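Local atomic coordinates of ABC transporter substrate binding protein (Ribose) (PDB entry 4WT7), a protein that binds the sugar alcohol D-allitol and probably serves as the carbohydrate-binding component of an ABC transporter. Residues Gly32-Ile37 against Glu64-Asp69; Ala56-Leu61 against Gln281-Val286; Gln80-Ile85 against Asp103-Arg108; Asn129-Asn134 against Pro296-Val301. One frame throughout, in Å; residues are numbered along the deposited sequence.

All four contacts lie in the lobe built round the parallel sheet 64-69, 34-39, 91-95, 116-119, 129-131, 298-300. Interactions 1 and 4 are strand pairs at its two edges, about 22 Å apart between centres and both partly buried; backbone hydrogen bonds carry them, and interaction 4 alone comes near the allitol. Interactions 2 and 3 join helices instead. The former is buried, an apolar core under a polar network; the latter is a surface contact made by a tryptophan and aliphatic chains. Helix 45-60 links interaction 2 to strands of interaction 1, whereas Gln-281 ties interaction 2 to interaction 4.

Interaction 1 of 4, residues Gly32-Ile37 against Glu64-Asp69; sequences GKRIGI and EPLAVD
Arg-34 and Glu-64 leave neighbouring parallel strands on the same face of the sheet and run side by side, yet their charged ends do not meet directly. Guanidinium and carboxylate are turned 85° against each other, and NE of Arg-34 stays 4.6 Å from OE2 of Glu-64, beyond a salt bridge. A water fills the role of intermediary: it accepts from Arg-34 NE in the guanidinium plane and donates to Glu-64 OE2 at 2.6 Å. The glutamate reaches it with an extended chain whose CG stands opposite the backbone N (chi1 173°), while the arginine bends at chi3 and gives NH1 to the carbonyl of Gln-87. Leu-66 slants across the root of the arginine, its CD1 lying 3.7 Å from Arg-34 CB.

Ile-37 and Pro-65 occupy the other face, again side by side, with CD1 of the isoleucine 3.8 Å from CB of the proline. Between the two faces, in the plane of the sheet, runs a regular parallel ladder of five backbone hydrogen bonds, from Glu-64 N to Lys-33 O at one end to Val-68 N and Ile-37 O at the other. Pro-65 has no N-H to give, but in this register its nitrogen points out of the ladder, so the pairing is unbroken; its CA instead approaches Ile-35 O at 3.3 Å.

The pair forms the two strands of a beta-alpha-beta crossover whose helix, 45-60, covers the face of Ile-37, Pro-65 and Ala-67. Helix 74-87 packs on Leu-66 and Val-68 from the other side, and strand 91-95 continues the sheet beyond Gly-36.

Interaction 2 of 4, residues Ala56-Leu61 against Gln281-Val286; sequences AEVKRL and QAIQNV
Ile-283 is the first residue of segment 281-286 to meet helix 45-60, and it does so with its whole branched side chain. Its CG2, opposite the backbone N at CB, comes 3.5 Å from Val-58 CG2, the two side chains crossing at about a right angle. The same methyl lies near Leu-61 CD1, while CB of Ile-283 rests 3.7 Å from Glu-57 CG as the glutamate slides past in the opposite direction. Aliphatic carbons of an acidic residue therefore form part of an apolar patch. Ile-283 and Val-58 also reach the sheet, on Val-93 and on Ile-35 and Ile-37 respectively. Helices 45-60 and 275-290 are thus neighbours on one face of the parallel sheet, an alpha/beta layer in which their short segments cross at -37°.

Gln-284, next in the chain, begins alongside and then bends at chi2 (-74°), which brings its amide back toward helix 45-60. NE2 donates to Glu-57 OE2 at 3.0 Å, nearly along the C-O axis of that oxygen, with amide and carboxylate planes 54° apart. Arg-60 takes the same carboxylate side-on: NE binds OE1 at 2.9 Å, and NH2 binds OE2 at 2.8 Å, both almost straight. A water accepts from both Arg-60 NH2 and Gln-284 NE2, bridging the two donors. Asn-285 bonds instead to Asn-128.

OE2 of the buried Glu-57 thus receives two donors and OE1 a third. Such a setting would be expected to stabilise the ionised carboxylate and to hold its plane fixed. Through the neutral amide of Gln-284 the intrahelical salt bridge is extended to the second helix.

Interaction 3 of 4, residues Gln80-Ile85 against Asp103-Arg108; sequences QLQTLI and DPWLKR
With CG beside the backbone N (chi1 -79°) and the chain extended beyond it, Gln-82 stretches out across the indole of Trp-105, whose own chi1 of -59° sets the ring over the outer side of the groove between the two helices. The glutamine's CG makes a CH-pi contact: it lies 4.1 Å from the centroid of the six-membered ring and 22° off the normal, over one face. The amide beyond it is modelled nearly upright on the ring, but its nitrogen is too close to the indole, which makes that orientation doubtful. Pro-104 CB lies on the opposite face of the indole, toward its rim.

These helices, 74-87 and 99-111, flank strand 91-95 in sequence and lie side by side on one layer of the alpha/beta lobe. Their short segments here are parallel, with axes 10.0 Å apart, and Leu-81 and Leu-106 both reach down to Gln-94 of the intervening strand.

Nearer the sheet, Leu-81 CD1 packs 4.1 Å from Trp-105 CB, meeting the base of the side chain. Ile-85 follows one turn later. Its CD1 approaches the backbone O of Trp-105 at 3.5 Å and also touches CG of Arg-108, 3.8 Å away, the isoleucine running transverse to the arginine chain. The guanidinium of Arg-108 folds back against the indole, and CZ3 of Trp-105 lies 4.0 Å above one of its faces, near the border of the group.

Interaction 4 of 4, residues Asn129-Asn134 against Pro296-Val301; sequences NSTSDN and PRESYV
The edge of the parallel sheet is formed here, where strand 298-300 pairs with strand 129-131 beside the route out of this lobe. Asn-129 N donates to Arg-297 O and Ser-299 N to Asn-129 O, both at 2.9 Å; Thr-131 N to Ser-299 O and Val-301 N to Thr-131 O are longer, each 3.2 Å. On one face Asn-129 runs alongside Glu-298 and Thr-131 alongside Tyr-300, each pair pointing the same way. ND2 of Asn-129 lies 3.0 Å from Glu-298 OE2, a hydrogen bond that reaches the oxygen from above the carboxylate plane, while the acceptor sits in the amide plane. The other carboxylate oxygen, OE1, receives the phenol OH of Tyr-300 on its anti lone pair, at 2.6 Å.

In the two-lobed fold of periplasmic binding proteins, chain segments pass between the lobes beside the ligand cleft, and residues 132-134 lead from this sheet to helix 134-148. Ser-132 has its side chain about 6 Å from the bound allitol, and its OG bonds to Gln-273 of the pocket; Thr-131 OG1 likewise bonds to the pocket residue Asp-120.

With OG1 opposite the backbone N (chi1 -170°), CG2 of Thr-131 falls between backbone N and carbonyl carbon and touches CE1 of Tyr-300 at 3.6 Å. The carbonyl oxygens of Thr-131 and Ser-132 approach the ring at its edge. Past the ladder, a water accepts from Asp-133 N and donates to Val-301 O, while the Asp-133 carboxylate N-caps the helix through Gly-136 N.

Interaction 1 of 4, residues Gly32-Ile37 against Glu64-Asp69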
loop_
_atom_site.group_PDB
_atom_site.type_symbol
_atom_site.label_atom_id
_atom_site.label_comp_id
_atom_site.label_asym_id
_atom_site.label_seq_id
_atom_site.Cartn_x
_atom_site.Cartn_y
_atom_site.Cartn_z
ATOM N N GLY A 32 -5.311 22.804 20.965
ATOM C CA GLY A 32 -4.109 23.611 21.034
ATOM C C GLY A 32 -2.874 23.049 20.351
ATOM O O GLY A 32 -1.835 23.674 20.407
ATOM N N LYS A 33 -2.963 21.892 19.693
ATOM C CA LYS A 33 -1.797 21.324 19.008
ATOM C C LYS A 33 -1.897 21.552 17.513
ATOM O O LYS A 33 -2.989 21.620 16.944
ATOM C CB LYS A 33 -1.679 19.809 19.245
ATOM C CG LYS A 33 -1.719 19.411 20.696
ATOM C CD LYS A 33 -0.516 19.978 21.475
ATOM C CE LYS A 33 -0.621 19.638 22.951
ATOM N NZ LYS A 33 0.626 20.052 23.629
ATOM N N ARG A 34 -0.749 21.666 16.876
ATOM C CA ARG A 34 -0.692 21.709 15.415
ATOM C C ARG A 34 -0.029 20.419 14.939
ATOM O O ARG A 34 1.080 20.076 15.388
ATOM C CB ARG A 34 0.107 22.936 14.957
ATOM C CG ARG A 34 -0.673 24.248 15.052
ATOM C CD ARG A 34 0.202 25.493 15.234
ATOM N NE ARG A 34 1.317 25.575 14.274
ATOM C CZ ARG A 34 2.597 25.302 14.552
ATOM N NH1 ARG A 34 3.514 25.407 13.605
ATOM N NH2 ARG A 34 2.987 24.943 15.762
ATOM N N ILE A 35 -0.702 19.700 14.036
ATOM C CA ILE A 35 -0.178 18.439 13.516
ATOM C C ILE A 35 0.097 18.519 12.009
ATOM O O ILE A 35 -0.827 18.769 11.223
ATOM C CB ILE A 35 -1.172 17.258 13.784
ATOM C CG1 ILE A 35 -1.552 17.186 15.263
ATOM C CG2 ILE A 35 -0.574 15.939 13.304
ATOM C CD1 ILE A 35 -0.399 17.332 16.229
ATOM N N GLY A 36 1.362 18.337 11.624
ATOM C CA GLY A 36 1.765 18.307 10.229
ATOM C C GLY A 36 1.325 16.978 9.633
ATOM O O GLY A 36 1.630 15.928 10.189
ATOM N N ILE A 37 0.613 17.008 8.507
ATOM C CA ILE A 37 0.220 15.756 7.857
ATOM C C ILE A 37 0.702 15.751 6.432
ATOM O O ILE A 37 0.187 16.498 5.619
ATOM C CB ILE A 37 -1.318 15.597 7.850
ATOM C CG1 ILE A 37 -1.855 15.525 9.276
ATOM C CG2 ILE A 37 -1.760 14.326 7.078
ATOM C CD1 ILE A 37 -3.318 15.694 9.318
ATOM N N GLU A 64 -5.176 21.256 15.025
ATOM C CA GLU A 64 -5.144 21.992 13.771
ATOM C C GLU A 64 -4.187 21.303 12.814
ATOM O O GLU A 64 -2.960 21.257 13.057
ATOM C CB GLU A 64 -4.743 23.452 14.019
ATOM C CG GLU A 64 -4.502 24.308 12.749
ATOM C CD GLU A 64 -4.034 25.721 13.098
ATOM O OE1 GLU A 64 -4.769 26.404 13.876
ATOM O OE2 GLU A 64 -2.930 26.123 12.648
ATOM N N PRO A 65 -4.739 20.717 11.740
ATOM C CA PRO A 65 -3.865 20.016 10.790
ATOM C C PRO A 65 -3.179 20.956 9.811
ATOM O O PRO A 65 -3.761 21.933 9.345
ATOM C CB PRO A 65 -4.819 19.089 10.034
ATOM C CG PRO A 65 -6.166 19.698 10.172
ATOM C CD PRO A 65 -6.169 20.461 11.487
ATOM N N LEU A 66 -1.923 20.659 9.507
ATOM C CA LEU A 66 -1.217 21.335 8.443
ATOM C C LEU A 66 -0.969 20.263 7.408
ATOM O O LEU A 66 0.010 19.516 7.496
ATOM C CB LEU A 66 0.132 21.899 8.924
ATOM C CG LEU A 66 0.151 23.100 9.863
ATOM C CD1 LEU A 66 -0.149 22.753 11.317
ATOM C CD2 LEU A 66 1.509 23.813 9.735
ATOM N N ALA A 67 -1.867 20.178 6.433
ATOM C CA ALA A 67 -1.901 19.023 5.545
ATOM C C ALA A 67 -1.354 19.365 4.161
ATOM O O ALA A 67 -1.832 20.291 3.508
ATOM C CB ALA A 67 -3.297 18.455 5.447
ATOM N N VAL A 68 -0.365 18.588 3.759
ATOM C CA VAL A 68 0.413 18.825 2.563
ATOM C C VAL A 68 0.468 17.503 1.764
ATOM O O VAL A 68 0.723 16.401 2.308
ATOM C CB VAL A 68 1.836 19.400 2.896
ATOM C CG1 VAL A 68 1.757 20.838 3.289
ATOM C CG2 VAL A 68 2.532 18.588 3.992
ATOM N N ASP A 69 0.094 17.624 0.488
ATOM C CA ASP A 69 0.104 16.556 -0.484
ATOM C C ASP A 69 1.224 16.736 -1.527
ATOM O O ASP A 69 1.287 17.740 -2.222
ATOM C CB ASP A 69 -1.252 16.592 -1.178
ATOM C CG ASP A 69 -1.451 15.470 -2.222
ATOM O OD1 ASP A 69 -0.523 14.675 -2.490
ATOM O OD2 ASP A 69 -2.555 15.412 -2.794
HETATM O O HOH W 1 -0.441 26.473 11.849
#

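Interaction 2 of 4, residues Ala56-Leu61 against Gln281-Val286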
loop_
_atom_site.group_PDB
_atom_site.type_symbol
_atom_site.label_atom_id
_atom_site.label_comp_id
_atom_site.label_asym_id
_atom_site.label_seq_id
_atom_site.Cartn_x
_atom_site.Cartn_y
_atom_site.Cartn_z
ATOM N N ALA A 56 -9.318 14.450 9.152
ATOM C CA ALA A 56 -10.577 14.364 9.877
ATOM C C ALA A 56 -10.315 14.146 11.353
ATOM O O ALA A 56 -10.896 14.826 12.192
ATOM C CB ALA A 56 -11.437 13.224 9.319
ATOM N N GLU A 57 -9.453 13.189 11.671
ATOM C CA GLU A 57 -9.237 12.795 13.057
ATOM C C GLU A 57 -8.539 13.904 13.845
ATOM O O GLU A 57 -8.830 14.118 15.017
ATOM C CB GLU A 57 -8.446 11.493 13.139
ATOM C CG GLU A 57 -8.365 10.894 14.541
ATOM C CD GLU A 57 -9.720 10.495 15.148
ATOM O OE1 GLU A 57 -10.788 10.799 14.568
ATOM O OE2 GLU A 57 -9.699 9.884 16.231
ATOM N N VAL A 58 -7.609 14.608 13.224
ATOM C CA VAL A 58 -6.943 15.667 13.953
ATOM C C VAL A 58 -7.987 16.712 14.302
ATOM O O VAL A 58 -8.029 17.214 15.434
ATOM C CB VAL A 58 -5.786 16.322 13.164
ATOM C CG1 VAL A 58 -5.378 17.633 13.812
ATOM C CG2 VAL A 58 -4.608 15.402 13.081
ATOM N N LYS A 59 -8.826 17.046 13.332
ATOM C CA LYS A 59 -9.933 17.982 13.587
ATOM C C LYS A 59 -10.868 17.476 14.690
ATOM O O LYS A 59 -11.281 18.245 15.566
ATOM C CB LYS A 59 -10.750 18.272 12.323
ATOM C CG LYS A 59 -10.054 19.103 11.266
ATOM C CD LYS A 59 -10.856 19.113 9.937
ATOM C CE LYS A 59 -10.121 19.843 8.798
ATOM N NZ LYS A 59 -10.933 19.957 7.521
ATOM N N ARG A 60 -11.190 16.185 14.670
ATOM C CA ARG A 60 -12.172 15.669 15.619
ATOM C C ARG A 60 -11.622 15.742 17.042
ATOM O O ARG A 60 -12.371 15.946 18.008
ATOM C CB ARG A 60 -12.580 14.237 15.279
ATOM C CG ARG A 60 -13.772 13.747 16.108
ATOM C CD ARG A 60 -14.025 12.260 15.937
ATOM N NE ARG A 60 -12.919 11.506 16.471
ATOM C CZ ARG A 60 -12.772 11.149 17.738
ATOM N NH1 ARG A 60 -13.665 11.484 18.644
ATOM N NH2 ARG A 60 -11.689 10.472 18.103
ATOM N N LEU A 61 -10.310 15.603 17.175
ATOM C CA LEU A 61 -9.688 15.710 18.480
ATOM C C LEU A 61 -9.381 17.144 18.875
ATOM O O LEU A 61 -8.741 17.378 19.893
ATOM C CB LEU A 61 -8.404 14.878 18.541
ATOM C CG LEU A 61 -8.677 13.385 18.380
ATOM C CD1 LEU A 61 -7.431 12.559 18.155
ATOM C CD2 LEU A 61 -9.411 12.861 19.585
ATOM N N GLN A 281 -5.697 5.623 13.367
ATOM C CA GLN A 281 -4.757 5.098 14.330
ATOM C C GLN A 281 -3.547 5.998 14.490
ATOM O O GLN A 281 -3.114 6.296 15.622
ATOM C CB GLN A 281 -4.283 3.723 13.925
ATOM C CG GLN A 281 -3.750 2.981 15.119
ATOM C CD GLN A 281 -3.089 1.697 14.732
ATOM O OE1 GLN A 281 -3.517 0.620 15.158
ATOM N NE2 GLN A 281 -2.019 1.791 13.930
ATOM N N ALA A 282 -2.991 6.432 13.360
ATOM C CA ALA A 282 -1.798 7.281 13.418
ATOM C C ALA A 282 -2.081 8.492 14.324
ATOM O O ALA A 282 -1.308 8.782 15.225
ATOM C CB ALA A 282 -1.367 7.735 12.026
ATOM N N ILE A 283 -3.205 9.172 14.087
ATOM C CA ILE A 283 -3.551 10.358 14.864
ATOM C C ILE A 283 -3.898 10.029 16.329
ATOM O O ILE A 283 -3.534 10.776 17.256
ATOM C CB ILE A 283 -4.686 11.152 14.218
ATOM C CG1 ILE A 283 -4.348 11.474 12.765
ATOM C CG2 ILE A 283 -4.868 12.444 14.942
ATOM C CD1 ILE A 283 -2.927 12.041 12.572
ATOM N N GLN A 284 -4.594 8.924 16.546
ATOM C CA GLN A 284 -4.801 8.432 17.896
ATOM C C GLN A 284 -3.434 8.315 18.565
ATOM O O GLN A 284 -3.261 8.745 19.708
ATOM C CB GLN A 284 -5.525 7.069 17.922
ATOM C CG GLN A 284 -7.062 7.137 17.709
ATOM C CD GLN A 284 -7.832 7.676 18.936
ATOM O OE1 GLN A 284 -7.777 7.097 20.028
ATOM N NE2 GLN A 284 -8.551 8.782 18.750
ATOM N N ASN A 285 -2.460 7.738 17.845
ATOM C CA ASN A 285 -1.157 7.501 18.440
ATOM C C ASN A 285 -0.382 8.804 18.669
ATOM O O ASN A 285 0.384 8.913 19.627
ATOM C CB ASN A 285 -0.352 6.457 17.645
ATOM C CG ASN A 285 -0.855 5.046 17.889
ATOM O OD1 ASN A 285 -1.753 4.830 18.707
ATOM N ND2 ASN A 285 -0.297 4.080 17.182
ATOM N N VAL A 286 -0.596 9.801 17.815
ATOM C CA VAL A 286 -0.017 11.105 18.079
ATOM C C VAL A 286 -0.534 11.694 19.411
ATOM O O VAL A 286 0.255 12.167 20.242
ATOM C CB VAL A 286 -0.291 12.094 16.962
ATOM C CG1 VAL A 286 0.089 13.499 17.419
ATOM C CG2 VAL A 286 0.455 11.688 15.680
HETATM O O HOH W 2 -10.627 9.780 21.042
#

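Interaction 3 of 4, residues Gln80-Ile85 against Asp103-Arg108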
loop_
_atom_site.group_PDB
_atom_site.type_symbol
_atom_site.label_atom_id
_atom_site.label_comp_id
_atom_site.label_asym_id
_atom_site.label_seq_id
_atom_site.Cartn_x
_atom_site.Cartn_y
_atom_site.Cartn_z
ATOM N N GLN A 80 7.950 20.026 0.988
ATOM C CA GLN A 80 6.876 20.211 1.970
ATOM C C GLN A 80 7.264 19.733 3.373
ATOM O O GLN A 80 6.828 20.310 4.382
ATOM C CB GLN A 80 5.571 19.577 1.480
ATOM C CG GLN A 80 5.526 18.015 1.505
ATOM C CD GLN A 80 4.311 17.472 0.778
ATOM O OE1 GLN A 80 3.857 18.083 -0.161
ATOM N NE2 GLN A 80 3.792 16.321 1.208
ATOM N N LEU A 81 8.068 18.687 3.477
ATOM C CA LEU A 81 8.582 18.312 4.804
ATOM C C LEU A 81 9.480 19.387 5.391
ATOM O O LEU A 81 9.458 19.631 6.606
ATOM C CB LEU A 81 9.305 16.981 4.763
ATOM C CG LEU A 81 8.365 15.798 4.548
ATOM C CD1 LEU A 81 9.129 14.613 4.010
ATOM C CD2 LEU A 81 7.678 15.465 5.861
ATOM N N GLN A 82 10.285 20.029 4.553
ATOM C CA GLN A 82 11.151 21.089 5.040
ATOM C C GLN A 82 10.324 22.215 5.597
ATOM O O GLN A 82 10.606 22.737 6.662
ATOM C CB GLN A 82 12.054 21.599 3.926
ATOM C CG GLN A 82 13.189 20.660 3.729
ATOM C CD GLN A 82 13.930 20.855 2.413
ATOM O OE1 GLN A 82 13.448 21.502 1.473
ATOM N NE2 GLN A 82 15.109 20.267 2.343
ATOM N N THR A 83 9.257 22.544 4.894
ATOM C CA THR A 83 8.404 23.608 5.345
ATOM C C THR A 83 7.699 23.199 6.650
ATOM O O THR A 83 7.589 24.017 7.546
ATOM C CB THR A 83 7.333 23.982 4.305
ATOM O OG1 THR A 83 7.961 24.562 3.144
ATOM C CG2 THR A 83 6.326 24.936 4.912
ATOM N N LEU A 84 7.190 21.970 6.739
ATOM C CA LEU A 84 6.582 21.520 7.999
ATOM C C LEU A 84 7.594 21.623 9.148
ATOM O O LEU A 84 7.250 22.016 10.267
ATOM C CB LEU A 84 6.082 20.098 7.889
ATOM C CG LEU A 84 4.800 19.877 7.091
ATOM C CD1 LEU A 84 4.463 18.362 7.087
ATOM C CD2 LEU A 84 3.644 20.717 7.643
ATOM N N ILE A 85 8.839 21.282 8.867
ATOM C CA ILE A 85 9.882 21.369 9.895
ATOM C C ILE A 85 10.079 22.806 10.366
ATOM O O ILE A 85 10.146 23.067 11.589
ATOM C CB ILE A 85 11.220 20.759 9.439
ATOM C CG1 ILE A 85 11.062 19.236 9.317
ATOM C CG2 ILE A 85 12.301 21.064 10.493
ATOM C CD1 ILE A 85 12.160 18.525 8.590
ATOM N N ASP A 103 13.713 9.665 4.355
ATOM C CA ASP A 103 14.391 9.403 5.626
ATOM C C ASP A 103 15.264 10.570 6.120
ATOM O O ASP A 103 15.276 10.884 7.316
ATOM C CB ASP A 103 15.192 8.117 5.534
ATOM C CG ASP A 103 14.904 7.167 6.671
ATOM O OD1 ASP A 103 13.972 7.416 7.461
ATOM O OD2 ASP A 103 15.614 6.143 6.748
ATOM N N PRO A 104 16.023 11.212 5.220
ATOM C CA PRO A 104 16.825 12.328 5.752
ATOM C C PRO A 104 15.976 13.433 6.380
ATOM O O PRO A 104 16.407 14.160 7.307
ATOM C CB PRO A 104 17.547 12.855 4.504
ATOM C CG PRO A 104 17.756 11.582 3.652
ATOM C CD PRO A 104 16.465 10.784 3.875
ATOM N N TRP A 105 14.744 13.553 5.896
ATOM C CA TRP A 105 13.912 14.645 6.356
ATOM C C TRP A 105 13.173 14.264 7.608
ATOM O O TRP A 105 12.956 15.101 8.476
ATOM C CB TRP A 105 13.007 15.122 5.225
ATOM C CG TRP A 105 13.907 15.523 4.149
ATOM C CD1 TRP A 105 14.119 14.892 2.958
ATOM C CD2 TRP A 105 14.846 16.601 4.212
ATOM N NE1 TRP A 105 15.101 15.556 2.245
ATOM C CE2 TRP A 105 15.569 16.597 3.004
ATOM C CE3 TRP A 105 15.138 17.562 5.177
ATOM C CZ2 TRP A 105 16.557 17.544 2.725
ATOM C CZ3 TRP A 105 16.121 18.495 4.902
ATOM C CH2 TRP A 105 16.831 18.469 3.683
ATOM N N LEU A 106 12.799 13.006 7.711
ATOM C CA LEU A 106 12.227 12.522 8.949
ATOM C C LEU A 106 13.310 12.657 10.056
ATOM O O LEU A 106 13.010 13.030 11.202
ATOM C CB LEU A 106 11.833 11.068 8.805
ATOM C CG LEU A 106 10.817 10.713 7.704
ATOM C CD1 LEU A 106 10.448 9.245 7.813
ATOM C CD2 LEU A 106 9.612 11.581 7.738
ATOM N N LYS A 107 14.560 12.364 9.714
ATOM C CA LYS A 107 15.645 12.512 10.704
ATOM C C LYS A 107 15.794 13.990 11.141
ATOM O O LYS A 107 15.852 14.300 12.337
ATOM C CB LYS A 107 16.985 11.972 10.160
ATOM C CG LYS A 107 18.174 12.129 11.152
ATOM C CD LYS A 107 19.497 11.613 10.534
ATOM C CE LYS A 107 20.573 11.377 11.628
ATOM N NZ LYS A 107 20.797 12.650 12.389
ATOM N N ARG A 108 15.819 14.884 10.161
ATOM C CA ARG A 108 15.941 16.298 10.408
ATOM C C ARG A 108 14.822 16.769 11.330
ATOM O O ARG A 108 15.037 17.553 12.227
ATOM C CB ARG A 108 15.905 17.038 9.054
ATOM C CG ARG A 108 15.967 18.529 9.137
ATOM C CD ARG A 108 17.316 19.026 9.687
ATOM N NE ARG A 108 18.430 18.825 8.748
ATOM C CZ ARG A 108 18.742 19.667 7.759
ATOM N NH1 ARG A 108 18.043 20.783 7.561
ATOM N NH2 ARG A 108 19.770 19.403 6.974
#

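Interaction 4 of 4, residues Asn129-Asn134 against Pro296-Val301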
loop_
_atom_site.group_PDB
_atom_site.type_symbol
_atom_site.label_atom_id
_atom_site.label_comp_id
_atom_site.label_asym_id
_atom_site.label_seq_id
_atom_site.Cartn_x
_atom_site.Cartn_y
_atom_site.Cartn_z
ATOM N N ASN A 129 5.007 3.388 13.430
ATOM C CA ASN A 129 4.616 3.141 12.030
ATOM C C ASN A 129 3.307 2.373 12.089
ATOM O O ASN A 129 3.263 1.239 12.614
ATOM C CB ASN A 129 5.716 2.324 11.304
ATOM C CG ASN A 129 5.358 1.987 9.858
ATOM O OD1 ASN A 129 4.502 2.651 9.229
ATOM N ND2 ASN A 129 5.975 0.922 9.331
ATOM N N SER A 130 2.230 3.042 11.661
ATOM C CA SER A 130 0.931 2.403 11.457
ATOM C C SER A 130 0.908 1.747 10.079
ATOM O O SER A 130 1.125 2.399 9.069
ATOM C CB SER A 130 -0.221 3.414 11.570
ATOM O OG SER A 130 -0.302 3.982 12.858
ATOM N N THR A 131 0.643 0.447 10.051
ATOM C CA THR A 131 0.843 -0.322 8.855
ATOM C C THR A 131 0.106 -1.631 9.053
ATOM O O THR A 131 -0.104 -2.039 10.196
ATOM C CB THR A 131 2.368 -0.556 8.614
ATOM O OG1 THR A 131 2.589 -1.123 7.327
ATOM C CG2 THR A 131 2.975 -1.511 9.661
ATOM N N SER A 132 -0.341 -2.264 7.971
ATOM C CA SER A 132 -0.799 -3.642 8.077
ATOM C C SER A 132 0.409 -4.489 8.465
ATOM O O SER A 132 1.532 -4.035 8.323
ATOM C CB SER A 132 -1.356 -4.138 6.723
ATOM O OG SER A 132 -2.518 -3.413 6.340
ATOM N N ASP A 133 0.182 -5.712 8.935
ATOM C CA ASP A 133 1.244 -6.681 9.105
ATOM C C ASP A 133 1.511 -7.254 7.718
ATOM O O ASP A 133 0.865 -8.223 7.299
ATOM C CB ASP A 133 0.809 -7.783 10.054
ATOM C CG ASP A 133 1.746 -8.968 10.073
ATOM O OD1 ASP A 133 2.650 -9.090 9.217
ATOM O OD2 ASP A 133 1.584 -9.806 11.000
ATOM N N ASN A 134 2.452 -6.638 7.023
ATOM C CA ASN A 134 2.729 -6.982 5.639
ATOM C C ASN A 134 3.434 -8.312 5.422
ATOM O O ASN A 134 3.400 -8.859 4.340
ATOM C CB ASN A 134 3.463 -5.829 4.973
ATOM C CG ASN A 134 2.534 -4.686 4.738
ATOM O OD1 ASN A 134 1.591 -4.814 3.967
ATOM N ND2 ASN A 134 2.717 -3.604 5.468
ATOM N N PRO A 296 4.567 1.722 20.946
ATOM C CA PRO A 296 5.268 0.637 20.251
ATOM C C PRO A 296 5.816 1.157 18.934
ATOM O O PRO A 296 5.242 2.116 18.405
ATOM C CB PRO A 296 4.164 -0.391 19.988
ATOM C CG PRO A 296 2.874 0.391 20.050
ATOM C CD PRO A 296 3.105 1.549 20.961
ATOM N N ARG A 297 6.878 0.557 18.404
ATOM C CA ARG A 297 7.465 1.028 17.149
ATOM C C ARG A 297 6.518 0.823 15.970
ATOM O O ARG A 297 6.543 1.579 15.022
ATOM C CB ARG A 297 8.756 0.273 16.827
ATOM C CG ARG A 297 9.836 0.353 17.911
ATOM C CD ARG A 297 10.441 1.740 17.992
ATOM N NE ARG A 297 11.156 2.081 16.766
ATOM C CZ ARG A 297 11.661 3.280 16.502
ATOM N NH1 ARG A 297 12.267 3.514 15.335
ATOM N NH2 ARG A 297 11.570 4.250 17.398
ATOM N N GLU A 298 5.712 -0.231 15.997
ATOM C CA GLU A 298 4.750 -0.409 14.893
ATOM C C GLU A 298 3.406 -0.730 15.518
ATOM O O GLU A 298 3.369 -1.275 16.622
ATOM C CB GLU A 298 5.210 -1.512 13.925
ATOM C CG GLU A 298 6.650 -1.318 13.361
ATOM C CD GLU A 298 6.802 -1.719 11.885
ATOM O OE1 GLU A 298 6.273 -2.784 11.455
ATOM O OE2 GLU A 298 7.468 -0.959 11.138
ATOM N N SER A 299 2.326 -0.370 14.820
ATOM C CA SER A 299 0.951 -0.648 15.235
ATOM C C SER A 299 0.225 -1.245 14.033
ATOM O O SER A 299 0.064 -0.576 13.017
ATOM C CB SER A 299 0.276 0.643 15.700
ATOM O OG SER A 299 0.982 1.147 16.832
ATOM N N TYR A 300 -0.184 -2.506 14.133
ATOM C CA TYR A 300 -0.730 -3.217 12.982
ATOM C C TYR A 300 -2.219 -3.183 12.948
ATOM O O TYR A 300 -2.880 -3.424 13.946
ATOM C CB TYR A 300 -0.235 -4.670 12.953
ATOM C CG TYR A 300 1.288 -4.741 12.925
ATOM C CD1 TYR A 300 1.995 -4.304 11.823
ATOM C CD2 TYR A 300 2.008 -5.229 14.010
ATOM C CE1 TYR A 300 3.376 -4.348 11.796
ATOM C CE2 TYR A 300 3.381 -5.280 13.995
ATOM C CZ TYR A 300 4.064 -4.843 12.890
ATOM O OH TYR A 300 5.435 -4.876 12.847
ATOM N N VAL A 301 -2.748 -2.858 11.786
ATOM C CA VAL A 301 -4.180 -2.859 11.576
ATOM C C VAL A 301 -4.517 -4.063 10.714
ATOM O O VAL A 301 -3.862 -4.285 9.686
ATOM C CB VAL A 301 -4.641 -1.620 10.842
ATOM C CG1 VAL A 301 -6.128 -1.794 10.439
ATOM C CG2 VAL A 301 -4.445 -0.402 11.712
HETATM O O HOH W 3 -2.496 -6.475 9.387
#